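Local atomic coordinates of methylthioribose-1-phosphate isomerase (Saccharomyces cerevisiae, PDB entry 1W2W), a protein that catalyses the interconversion of 5-methylthioribose 1-phosphate and 5-methylthioribulose 1-phosphate, the first step from that sugar phosphate in methionine salvage. Residues E14-K19 against S63-V68; V59-V64 against Y137-E142; L103-R106 against N111-N114. One frame throughout, in Å; residues are numbered along the deposited sequence.

Contact 1 (E14-K19 against S63-V68); sequences ENVSVK and SVLTEV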
ATOM      1  N   GLU A  14      30.492   7.918 -32.885  1.00  4.82           N
ATOM      2  CA  GLU A  14      30.355   6.705 -33.693  1.00  4.61           C
ATOM      3  C   GLU A  14      30.369   5.394 -32.905  1.00  4.46           C
ATOM      4  O   GLU A  14      30.192   4.316 -33.476  1.00  2.38           O
ATOM      5  CB  GLU A  14      31.404   6.683 -34.807  1.00  5.62           C
ATOM      6  CG  GLU A  14      30.992   7.488 -36.028  1.00  8.41           C
ATOM      7  CD  GLU A  14      32.037   7.504 -37.128  1.00 11.24           C
ATOM      8  OE1 GLU A  14      32.451   6.422 -37.595  1.00 14.41           O
ATOM      9  OE2 GLU A  14      32.443   8.606 -37.534  1.00 15.05           O
ATOM     10  N   ASN A  15      30.563   5.488 -31.595  1.00  3.27           N
ATOM     11  CA  ASN A  15      30.818   4.316 -30.763  1.00  4.50           C
ATOM     12  C   ASN A  15      30.345   4.630 -29.347  1.00  4.22           C
ATOM     13  O   ASN A  15      31.145   4.621 -28.410  1.00  5.48           O
ATOM     14  CB  ASN A  15      32.328   4.022 -30.741  1.00  3.67           C
ATOM     15  CG  ASN A  15      32.680   2.731 -30.034  1.00  4.66           C
ATOM     16  OD1 ASN A  15      31.945   1.742 -30.088  1.00  4.55           O
ATOM     17  ND2 ASN A  15      33.834   2.728 -29.365  1.00  4.57           N
ATOM     18  N   VAL A  16      29.060   4.911 -29.188  1.00  4.76           N
ATOM     19  CA  VAL A  16      28.573   5.328 -27.870  1.00  4.75           C
ATOM     20  C   VAL A  16      28.515   4.128 -26.941  1.00  5.47           C
ATOM     21  O   VAL A  16      28.437   2.985 -27.399  1.00  4.73           O
ATOM     22  CB  VAL A  16      27.183   6.003 -27.922  1.00  4.19           C
ATOM     23  CG1 VAL A  16      27.202   7.237 -28.813  1.00  5.19           C
ATOM     24  CG2 VAL A  16      26.087   5.026 -28.357  1.00  5.01           C
ATOM     25  N   SER A  17      28.550   4.377 -25.634  1.00  4.76           N
ATOM     26  CA  SER A  17      28.237   3.306 -24.701  1.00  7.02           C
ATOM     27  C   SER A  17      27.035   3.697 -23.850  1.00  6.21           C
ATOM     28  O   SER A  17      26.803   4.876 -23.568  1.00  6.34           O
ATOM     29  CB  SER A  17      29.453   2.918 -23.859  1.00  8.23           C
ATOM     30  OG  SER A  17      29.752   3.956 -22.947  1.00 12.67           O
ATOM     31  N   VAL A  18      26.261   2.690 -23.475  1.00  6.59           N
ATOM     32  CA  VAL A  18      25.040   2.911 -22.713  1.00  6.02           C
ATOM     33  C   VAL A  18      24.987   1.805 -21.672  1.00  5.96           C
ATOM     34  O   VAL A  18      25.152   0.635 -22.004  1.00  6.37           O
ATOM     35  CB  VAL A  18      23.800   2.852 -23.635  1.00  6.70           C
ATOM     36  CG1 VAL A  18      22.525   3.024 -22.830  1.00  6.45           C
ATOM     37  CG2 VAL A  18      23.893   3.911 -24.734  1.00  5.63           C
ATOM     38  N   LYS A  19      24.771   2.164 -20.410  1.00  6.16           N
ATOM     39  CA  LYS A  19      24.461   1.165 -19.384  1.00  5.21           C
ATOM     40  C   LYS A  19      23.369   1.752 -18.490  1.00  5.96           C
ATOM     41  O   LYS A  19      23.255   2.966 -18.387  1.00  5.64           O
ATOM     42  CB  LYS A  19      25.710   0.769 -18.582  1.00  7.42           C
ATOM     43  CG  LYS A  19      26.274   1.859 -17.679  1.00  7.84           C
ATOM     44  CD  LYS A  19      27.608   1.422 -17.073  1.00  7.54           C
ATOM     45  CE  LYS A  19      28.077   2.395 -16.001  1.00  6.76           C
ATOM     46  NZ  LYS A  19      29.461   2.071 -15.543  1.00  5.99           N
ATOM     47  N   SER A  63      18.985   2.091 -27.419  1.00 12.67           N
ATOM     48  CA  SER A  63      19.243   0.701 -27.795  1.00 13.49           C
ATOM     49  C   SER A  63      19.220   0.505 -29.315  1.00 13.87           C
ATOM     50  O   SER A  63      19.883  -0.398 -29.834  1.00 14.79           O
ATOM     51  CB  SER A  63      18.291  -0.276 -27.088  1.00 13.22           C
ATOM     52  OG  SER A  63      17.015  -0.312 -27.711  1.00 13.94           O
ATOM     53  N   VAL A  64      18.463   1.342 -30.019  1.00 13.82           N
ATOM     54  CA  VAL A  64      18.484   1.332 -31.485  1.00 13.56           C
ATOM     55  C   VAL A  64      19.849   1.828 -31.973  1.00 13.97           C
ATOM     56  O   VAL A  64      20.462   1.253 -32.890  1.00 13.76           O
ATOM     57  CB  VAL A  64      17.360   2.217 -32.066  1.00 12.58           C
ATOM     58  CG1 VAL A  64      17.330   2.105 -33.591  1.00 13.70           C
ATOM     59  CG2 VAL A  64      16.000   1.821 -31.512  1.00 12.41           C
ATOM     60  N   LEU A  65      20.342   2.897 -31.358  1.00 13.99           N
ATOM     61  CA  LEU A  65      21.647   3.425 -31.735  1.00 13.32           C
ATOM     62  C   LEU A  65      22.776   2.437 -31.436  1.00 13.66           C
ATOM     63  O   LEU A  65      23.645   2.216 -32.281  1.00 14.04           O
ATOM     64  CB  LEU A  65      21.920   4.791 -31.087  1.00 13.05           C
ATOM     65  CG  LEU A  65      23.310   5.398 -31.357  1.00 12.16           C
ATOM     66  CD1 LEU A  65      23.511   5.678 -32.854  1.00 13.83           C
ATOM     67  CD2 LEU A  65      23.499   6.680 -30.554  1.00 12.74           C
ATOM     68  N   THR A  66      22.792   1.830 -30.255  1.00 12.85           N
ATOM     69  CA  THR A  66      23.840   0.841 -29.990  1.00 14.00           C
ATOM     70  C   THR A  66      23.753  -0.325 -30.974  1.00 14.66           C
ATOM     71  O   THR A  66      24.786  -0.866 -31.382  1.00 15.82           O
ATOM     72  CB  THR A  66      23.828   0.317 -28.532  1.00 13.63           C
ATOM     73  OG1 THR A  66      22.527  -0.169 -28.191  1.00 13.96           O
ATOM     74  CG2 THR A  66      24.077   1.430 -27.535  1.00 15.13           C
ATOM     75  N   GLU A  67      22.535  -0.710 -31.354  1.00 13.71           N
ATOM     76  CA  GLU A  67      22.361  -1.801 -32.310  1.00 15.37           C
ATOM     77  C   GLU A  67      22.947  -1.449 -33.675  1.00 16.44           C
ATOM     78  O   GLU A  67      23.682  -2.250 -34.269  1.00 16.57           O
ATOM     79  CB  GLU A  67      20.900  -2.236 -32.454  1.00 15.19           C
ATOM     80  CG  GLU A  67      20.737  -3.317 -33.515  1.00 14.88           C
ATOM     81  CD  GLU A  67      19.553  -4.220 -33.258  1.00 16.19           C
ATOM     82  OE1 GLU A  67      18.850  -4.569 -34.228  1.00 16.44           O
ATOM     83  OE2 GLU A  67      19.324  -4.584 -32.085  1.00 16.67           O
ATOM     84  N   VAL A  68      22.640  -0.261 -34.188  1.00 16.91           N
ATOM     85  CA  VAL A  68      23.123   0.062 -35.528  1.00 18.25           C
ATOM     86  C   VAL A  68      24.630   0.257 -35.533  1.00 18.07           C
ATOM     87  O   VAL A  68      25.307  -0.037 -36.527  1.00 16.86           O
ATOM     88  CB  VAL A  68      22.391   1.253 -36.171  1.00 19.29           C
ATOM     89  CG1 VAL A  68      20.890   0.973 -36.288  1.00 20.64           C
ATOM     90  CG2 VAL A  68      22.661   2.506 -35.408  1.00 19.63           C
TER

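Contact 2 (V59-V64 against Y137-E142); sequences VGSLSV and YNYVCE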
ATOM      1  N   VAL A  59      16.032   4.913 -23.045  1.00 10.88           N
ATOM      2  CA  VAL A  59      16.752   3.637 -23.202  1.00 11.38           C
ATOM      3  C   VAL A  59      16.359   2.905 -24.485  1.00 10.78           C
ATOM      4  O   VAL A  59      17.218   2.317 -25.159  1.00 11.95           O
ATOM      5  CB  VAL A  59      16.644   2.692 -21.983  1.00 11.33           C
ATOM      6  CG1 VAL A  59      15.277   2.009 -21.934  1.00 15.52           C
ATOM      7  CG2 VAL A  59      17.722   1.590 -22.089  1.00 12.36           C
ATOM      8  N   GLY A  60      15.075   2.955 -24.830  1.00 11.29           N
ATOM      9  CA  GLY A  60      14.597   2.377 -26.083  1.00 10.82           C
ATOM     10  C   GLY A  60      15.306   2.981 -27.291  1.00 12.07           C
ATOM     11  O   GLY A  60      15.855   2.253 -28.137  1.00 11.22           O
ATOM     12  N   SER A  61      15.290   4.311 -27.363  1.00 11.25           N
ATOM     13  CA  SER A  61      15.961   5.052 -28.424  1.00 12.45           C
ATOM     14  C   SER A  61      17.460   4.732 -28.476  1.00 13.06           C
ATOM     15  O   SER A  61      18.003   4.464 -29.541  1.00 13.48           O
ATOM     16  CB  SER A  61      15.741   6.556 -28.240  1.00 13.15           C
ATOM     17  OG  SER A  61      14.360   6.867 -28.337  1.00 13.45           O
ATOM     18  N   LEU A  62      18.122   4.759 -27.324  1.00 11.97           N
ATOM     19  CA  LEU A  62      19.544   4.462 -27.243  1.00 12.86           C
ATOM     20  C   LEU A  62      19.863   3.046 -27.714  1.00 12.45           C
ATOM     21  O   LEU A  62      20.901   2.828 -28.352  1.00 12.34           O
ATOM     22  CB  LEU A  62      20.090   4.691 -25.828  1.00 12.34           C
ATOM     23  CG  LEU A  62      20.269   6.155 -25.434  1.00 11.93           C
ATOM     24  CD1 LEU A  62      20.551   6.244 -23.940  1.00 14.38           C
ATOM     25  CD2 LEU A  62      21.403   6.802 -26.210  1.00 14.23           C
ATOM     26  N   SER A  63      18.985   2.091 -27.419  1.00 12.67           N
ATOM     27  CA  SER A  63      19.243   0.701 -27.795  1.00 13.49           C
ATOM     28  C   SER A  63      19.220   0.505 -29.315  1.00 13.87           C
ATOM     29  O   SER A  63      19.883  -0.398 -29.834  1.00 14.79           O
ATOM     30  CB  SER A  63      18.291  -0.276 -27.088  1.00 13.22           C
ATOM     31  OG  SER A  63      17.015  -0.312 -27.711  1.00 13.94           O
ATOM     32  N   VAL A  64      18.463   1.342 -30.019  1.00 13.82           N
ATOM     33  CA  VAL A  64      18.484   1.332 -31.485  1.00 13.56           C
ATOM     34  C   VAL A  64      19.849   1.828 -31.973  1.00 13.97           C
ATOM     35  O   VAL A  64      20.462   1.253 -32.890  1.00 13.76           O
ATOM     36  CB  VAL A  64      17.360   2.217 -32.066  1.00 12.58           C
ATOM     37  CG1 VAL A  64      17.330   2.105 -33.591  1.00 13.70           C
ATOM     38  CG2 VAL A  64      16.000   1.821 -31.512  1.00 12.41           C
ATOM     39  N   TYR A 137      22.179   9.470 -33.704  1.00 14.66           N
ATOM     40  CA  TYR A 137      23.019  10.012 -32.641  1.00 14.27           C
ATOM     41  C   TYR A 137      22.560  11.425 -32.284  1.00 14.78           C
ATOM     42  O   TYR A 137      22.379  11.758 -31.105  1.00 15.04           O
ATOM     43  CB  TYR A 137      24.488  10.085 -33.074  1.00 14.87           C
ATOM     44  CG  TYR A 137      25.376  10.764 -32.046  1.00 13.38           C
ATOM     45  CD1 TYR A 137      25.816  10.079 -30.915  1.00 14.67           C
ATOM     46  CD2 TYR A 137      25.777  12.090 -32.206  1.00 13.37           C
ATOM     47  CE1 TYR A 137      26.633  10.704 -29.966  1.00 14.17           C
ATOM     48  CE2 TYR A 137      26.585  12.708 -31.270  1.00 15.14           C
ATOM     49  CZ  TYR A 137      27.007  12.014 -30.159  1.00 14.67           C
ATOM     50  OH  TYR A 137      27.818  12.640 -29.233  1.00 15.82           O
ATOM     51  N   ASN A 138      22.388  12.260 -33.306  1.00 15.28           N
ATOM     52  CA  ASN A 138      21.887  13.617 -33.072  1.00 16.25           C
ATOM     53  C   ASN A 138      20.530  13.573 -32.378  1.00 16.33           C
ATOM     54  O   ASN A 138      20.270  14.353 -31.452  1.00 16.54           O
ATOM     55  CB  ASN A 138      21.805  14.416 -34.376  1.00 18.17           C
ATOM     56  CG  ASN A 138      23.177  14.786 -34.902  1.00 19.89           C
ATOM     57  OD1 ASN A 138      24.171  14.665 -34.184  1.00 24.85           O
ATOM     58  ND2 ASN A 138      23.241  15.232 -36.148  1.00 23.16           N
ATOM     59  N   TYR A 139      19.669  12.661 -32.820  1.00 14.67           N
ATOM     60  CA  TYR A 139      18.322  12.597 -32.262  1.00 15.19           C
ATOM     61  C   TYR A 139      18.356  12.255 -30.774  1.00 14.05           C
ATOM     62  O   TYR A 139      17.675  12.897 -29.951  1.00 13.48           O
ATOM     63  CB  TYR A 139      17.423  11.590 -32.994  1.00 15.20           C
ATOM     64  CG  TYR A 139      16.141  11.380 -32.217  1.00 15.03           C
ATOM     65  CD1 TYR A 139      15.134  12.332 -32.251  1.00 16.63           C
ATOM     66  CD2 TYR A 139      15.949  10.243 -31.435  1.00 15.74           C
ATOM     67  CE1 TYR A 139      13.965  12.159 -31.533  1.00 14.96           C
ATOM     68  CE2 TYR A 139      14.771  10.058 -30.708  1.00 15.57           C
ATOM     69  CZ  TYR A 139      13.790  11.027 -30.763  1.00 13.24           C
ATOM     70  OH  TYR A 139      12.611  10.897 -30.074  1.00 13.90           O
ATOM     71  N   VAL A 140      19.130  11.232 -30.422  1.00 13.28           N
ATOM     72  CA  VAL A 140      19.152  10.810 -29.023  1.00 13.62           C
ATOM     73  C   VAL A 140      19.787  11.853 -28.102  1.00 13.86           C
ATOM     74  O   VAL A 140      19.331  12.044 -26.966  1.00 13.02           O
ATOM     75  CB  VAL A 140      19.742   9.396 -28.813  1.00 13.60           C
ATOM     76  CG1 VAL A 140      18.991   8.389 -29.670  1.00 15.15           C
ATOM     77  CG2 VAL A 140      21.240   9.358 -29.096  1.00 13.82           C
ATOM     78  N   CYS A 141      20.820  12.545 -28.586  1.00 13.36           N
ATOM     79  CA  CYS A 141      21.405  13.631 -27.819  1.00 12.91           C
ATOM     80  C   CYS A 141      20.361  14.704 -27.554  1.00 14.31           C
ATOM     81  O   CYS A 141      20.267  15.221 -26.436  1.00 13.82           O
ATOM     82  CB  CYS A 141      22.617  14.232 -28.535  1.00 13.49           C
ATOM     83  SG  CYS A 141      24.044  13.112 -28.474  1.00 15.24           S
ATOM     84  N   GLU A 142      19.583  15.029 -28.583  1.00 13.02           N
ATOM     85  CA  GLU A 142      18.572  16.073 -28.464  1.00 14.52           C
ATOM     86  C   GLU A 142      17.441  15.642 -27.540  1.00 13.98           C
ATOM     87  O   GLU A 142      17.008  16.430 -26.696  1.00 13.38           O
ATOM     88  CB  GLU A 142      18.026  16.463 -29.831  1.00 16.41           C
ATOM     89  CG  GLU A 142      19.019  17.309 -30.616  1.00 20.92           C
ATOM     90  CD  GLU A 142      18.755  17.270 -32.105  1.00 26.22           C
ATOM     91  OE1 GLU A 142      17.578  17.078 -32.489  1.00 28.31           O
ATOM     92  OE2 GLU A 142      19.731  17.432 -32.876  1.00 29.09           O
TER

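Contact 3 (L103-R106 against N111-N114); sequences LSSR and NLSN. With SO4 (sulfate ion), chain I.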
ATOM      1  N   LEU A 103       8.642  -1.434 -29.414  1.00 13.48           N
ATOM      2  CA  LEU A 103       7.388  -0.765 -29.073  1.00 14.97           C
ATOM      3  C   LEU A 103       6.479  -1.635 -28.207  1.00 15.36           C
ATOM      4  O   LEU A 103       5.759  -1.130 -27.339  1.00 14.68           O
ATOM      5  CB  LEU A 103       6.636  -0.341 -30.340  1.00 14.92           C
ATOM      6  CG  LEU A 103       5.284   0.343 -30.130  1.00 16.00           C
ATOM      7  CD1 LEU A 103       5.511   1.758 -29.608  1.00 16.20           C
ATOM      8  CD2 LEU A 103       4.494   0.372 -31.425  1.00 16.56           C
ATOM      9  N   SER A 104       6.510  -2.941 -28.444  1.00 14.97           N
ATOM     10  CA  SER A 104       5.617  -3.854 -27.725  1.00 15.51           C
ATOM     11  C   SER A 104       6.021  -4.126 -26.275  1.00 15.47           C
ATOM     12  O   SER A 104       5.264  -4.746 -25.533  1.00 15.45           O
ATOM     13  CB  SER A 104       5.478  -5.187 -28.466  1.00 16.17           C
ATOM     14  OG  SER A 104       6.650  -5.980 -28.340  1.00 16.36           O
ATOM     15  N   SER A 105       7.208  -3.671 -25.878  1.00 15.22           N
ATOM     16  CA  SER A 105       7.711  -3.882 -24.521  1.00 14.85           C
ATOM     17  C   SER A 105       6.698  -3.558 -23.416  1.00 15.18           C
ATOM     18  O   SER A 105       6.361  -4.422 -22.600  1.00 13.80           O
ATOM     19  CB  SER A 105       9.006  -3.085 -24.304  1.00 15.52           C
ATOM     20  OG  SER A 105       8.819  -1.712 -24.627  1.00 14.87           O
ATOM     21  N   ARG A 106       6.233  -2.311 -23.381  1.00 13.72           N
ATOM     22  CA  ARG A 106       5.258  -1.860 -22.391  1.00 13.89           C
ATOM     23  C   ARG A 106       4.376  -0.793 -23.054  1.00 13.91           C
ATOM     24  O   ARG A 106       4.889   0.183 -23.587  1.00 13.90           O
ATOM     25  CB  ARG A 106       5.964  -1.284 -21.150  1.00 13.49           C
ATOM     26  CG  ARG A 106       6.508  -2.313 -20.165  1.00 13.35           C
ATOM     27  CD  ARG A 106       7.062  -1.693 -18.870  1.00 11.71           C
ATOM     28  NE  ARG A 106       5.967  -1.263 -18.003  1.00 13.02           N
ATOM     29  CZ  ARG A 106       6.070  -0.315 -17.069  1.00 13.31           C
ATOM     30  NH1 ARG A 106       7.229   0.310 -16.862  1.00 11.31           N
ATOM     31  NH2 ARG A 106       4.996   0.001 -16.341  1.00 11.31           N
ATOM     32  N   ASN A 111       5.587   7.945 -24.232  1.00 10.07           N
ATOM     33  CA  ASN A 111       6.889   8.498 -24.611  1.00 10.30           C
ATOM     34  C   ASN A 111       7.629   7.613 -25.603  1.00 11.56           C
ATOM     35  O   ASN A 111       8.189   8.097 -26.594  1.00 11.84           O
ATOM     36  CB  ASN A 111       7.745   8.739 -23.368  1.00  9.16           C
ATOM     37  CG  ASN A 111       7.159   9.819 -22.494  1.00  9.80           C
ATOM     38  OD1 ASN A 111       6.054   9.649 -21.971  1.00 11.49           O
ATOM     39  ND2 ASN A 111       7.875  10.945 -22.351  1.00  9.85           N
ATOM     40  N   LEU A 112       7.620   6.310 -25.342  1.00 12.00           N
ATOM     41  CA  LEU A 112       8.355   5.389 -26.197  1.00 12.83           C
ATOM     42  C   LEU A 112       7.844   5.447 -27.641  1.00 12.59           C
ATOM     43  O   LEU A 112       8.637   5.614 -28.569  1.00 12.01           O
ATOM     44  CB  LEU A 112       8.311   3.963 -25.640  1.00 12.93           C
ATOM     45  CG  LEU A 112       9.041   2.879 -26.452  1.00 13.54           C
ATOM     46  CD1 LEU A 112      10.538   3.201 -26.487  1.00 12.13           C
ATOM     47  CD2 LEU A 112       8.775   1.458 -25.908  1.00 14.67           C
ATOM     48  N   SER A 113       6.532   5.316 -27.817  1.00 13.38           N
ATOM     49  CA  SER A 113       5.921   5.406 -29.150  1.00 13.14           C
ATOM     50  C   SER A 113       6.286   6.723 -29.813  1.00 14.52           C
ATOM     51  O   SER A 113       6.658   6.765 -30.995  1.00 12.81           O
ATOM     52  CB  SER A 113       4.395   5.241 -29.072  1.00 14.10           C
ATOM     53  OG  SER A 113       3.764   5.504 -30.330  1.00 14.26           O
ATOM     54  N   ASN A 114       6.184   7.813 -29.056  1.00 13.44           N
ATOM     55  CA  ASN A 114       6.490   9.116 -29.621  1.00 12.79           C
ATOM     56  C   ASN A 114       7.915   9.209 -30.176  1.00 14.71           C
ATOM     57  O   ASN A 114       8.146   9.779 -31.249  1.00 14.42           O
ATOM     58  CB  ASN A 114       6.195  10.228 -28.609  1.00 13.47           C
ATOM     59  CG  ASN A 114       4.696  10.484 -28.451  1.00 14.61           C
ATOM     60  OD1 ASN A 114       3.890  10.125 -29.320  1.00 14.25           O
ATOM     61  ND2 ASN A 114       4.321  11.106 -27.338  1.00 13.09           N
TER
HETATM   62  S   SO4 I1212       6.553   3.027 -14.252  1.00 12.07           S
HETATM   63  O1  SO4 I1212       7.303   3.003 -15.513  1.00 11.67           O
HETATM   64  O2  SO4 I1212       5.597   1.918 -14.266  1.00 14.99           O
HETATM   65  O3  SO4 I1212       7.464   2.835 -13.139  1.00 12.20           O
HETATM   66  O4  SO4 I1212       5.832   4.290 -14.156  1.00 16.75           O

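Contact 1 (E14-K19 against S63-V68)
V16 and V18 drop their side chains onto L65 and T66, and that is how the small antiparallel sheet of the N-terminal half of the enzyme sits on its helical bundle. The chain enters strand 17-21 here, so alternate residues face opposite ways: the two valines point at helix 53-73, while S17 between them points away from it and belongs to the outer side.

Take V16 from its CB outward. The CB itself stays back, and the two methyls do the work. CG2, wedged between the backbone N and the carbonyl carbon (chi1 -59°), reaches deepest: it lies 3.8 Å from L65 CD2 and 4.1 Å from L65 CG, with T66 CG2 the next carbon beyond. CG1, anti to the carbonyl carbon, meets the same L65 CD2 at 4.1 Å, so this one leucine methyl is pinched by the fork of the valine. The two side chains cross at about a right angle, and V16 CG1 also packs on Y137 of helix 129-168. The backbone is anchored as well, since V16 N is hydrogen-bonded to Q69 OE1 one turn further along the helix from L65.

T66 splits its two branches by polarity. OG1 lies 3.1 Å from S63 O of its own helix, with L62 O and H36 O, the latter from the loop after strand 32-34, as weaker alternatives for its one proton; a buried hydroxyl is thereby kept among carbonyls. That leaves the methyl to face the strand. V18, whose backbone is hydrogen-bonded to I35 just after strand 32-34, answers with its own methyl, again nearly at right angles: V18 CG2 rests 3.7 Å from T66 CG2.

Contact 2 (V59-V64 against Y137-E142)
G60 O takes S63 OG at 2.8 Å, with the donor tilted 23° from the carbonyl plane, and weakly the amides S63 N and V64 N, in a turn of helix that also carries S61, the residue that meets V140 and Y139 across the contact. S61 OG is hydrogen-bonded to the carbonyl of A57, one turn back in its own helix, and it also lies in the plane of the Y139 ring at its edge, with Y139 CE2 4.0 Å from S61 OG. The hydroxyl next to that edge, Y139 OH, is hydrogen-bonded to S115 OG of helix 111-124, which is likely to limit the ring's movement.

Helices 53-73 and 129-168 run nearly antiparallel in the helical bundle of the N-terminal domain, their local axes at 160° and 9.9 Å apart at closest approach. V140 is what fills the gap. Its CG1 comes 4.0 Å from S61 CB and equally near the S61 carbonyl oxygen, while CG2 goes to the other side and lies 3.9 Å from L62 CD2. L62 starts out along the flank of its helix; with CD1 running on anti to CA (chi2 169°), the other methyl, CD2, is turned to the valine. F8 of strand 6-9 packs on both L62 and V140.

Contact 3 (L103-R106 against N111-N114)
A serine oxygen rests on a leucine methyl here: S105 OG is only 3.4 Å from L112 CD2. The hydroxyl does not lack a polar partner, because it is hydrogen-bonded to L102 O at the end of the preceding helix, so the methyl merely lies against its flank. The same CD2 also approaches L103 CA at 4.1 Å, which lets L112 plug the inside of the turn. Beside it, L103 sends CD1 across the helix surface to S113, 3.7 Å from S113 CB and as near to S113 CA; with CG anti to the backbone N (chi1 179°), the leucine spans the gap with its branched end.

R106 goes the other way. Its chain bends at chi3 (75°) and leads the guanidinium away from helix 111-124 to a sulfate, probably from the crystallisation liquor. The ion lies at the edge of the group, in its plane: R106 NH2 gives a nearly straight bond to sulfate O2 at 2.9 Å (167°), and R106 NH1 gives one to O1 at 3.0 Å. R106 NE is salt-bridged to an acidic side chain of another chain. With a leucine in its place, the sulfate would probably lose this two-pronged grip and the acidic group across the interface would be left without its mate.

R51 NE and G52 N, just ahead of helix 53-73, bind the same ion together with residues of the other chain. The helical hairpin 88-103/111-124 thus lends its connecting loop to an anion site at a chain interface, consistent with a pocket for the phosphate of the substrate.

How the contacts relate
From the N terminus, contact 1 comes first: it closes the long loop from strand 17-21 to helix 53-73 and brings the sheet down on the bundle. Contact 2 opens on that same helix, sharing S63 and V64, and closes only when the chain returns in helix 129-168. Contact 3 is nested inside that second loop, a short turn joining helices 88-103 and 111-124. Contacts 1 and 2 merge into one core, with L65 CD2 3.8 Å from V140 CG2. Contact 3 reaches contact 2 through L112 and G60 but stays about 7 Å from contact 1 at the nearest atoms. Helix 53-73 therefore has sheet, long helix and hairpin around it.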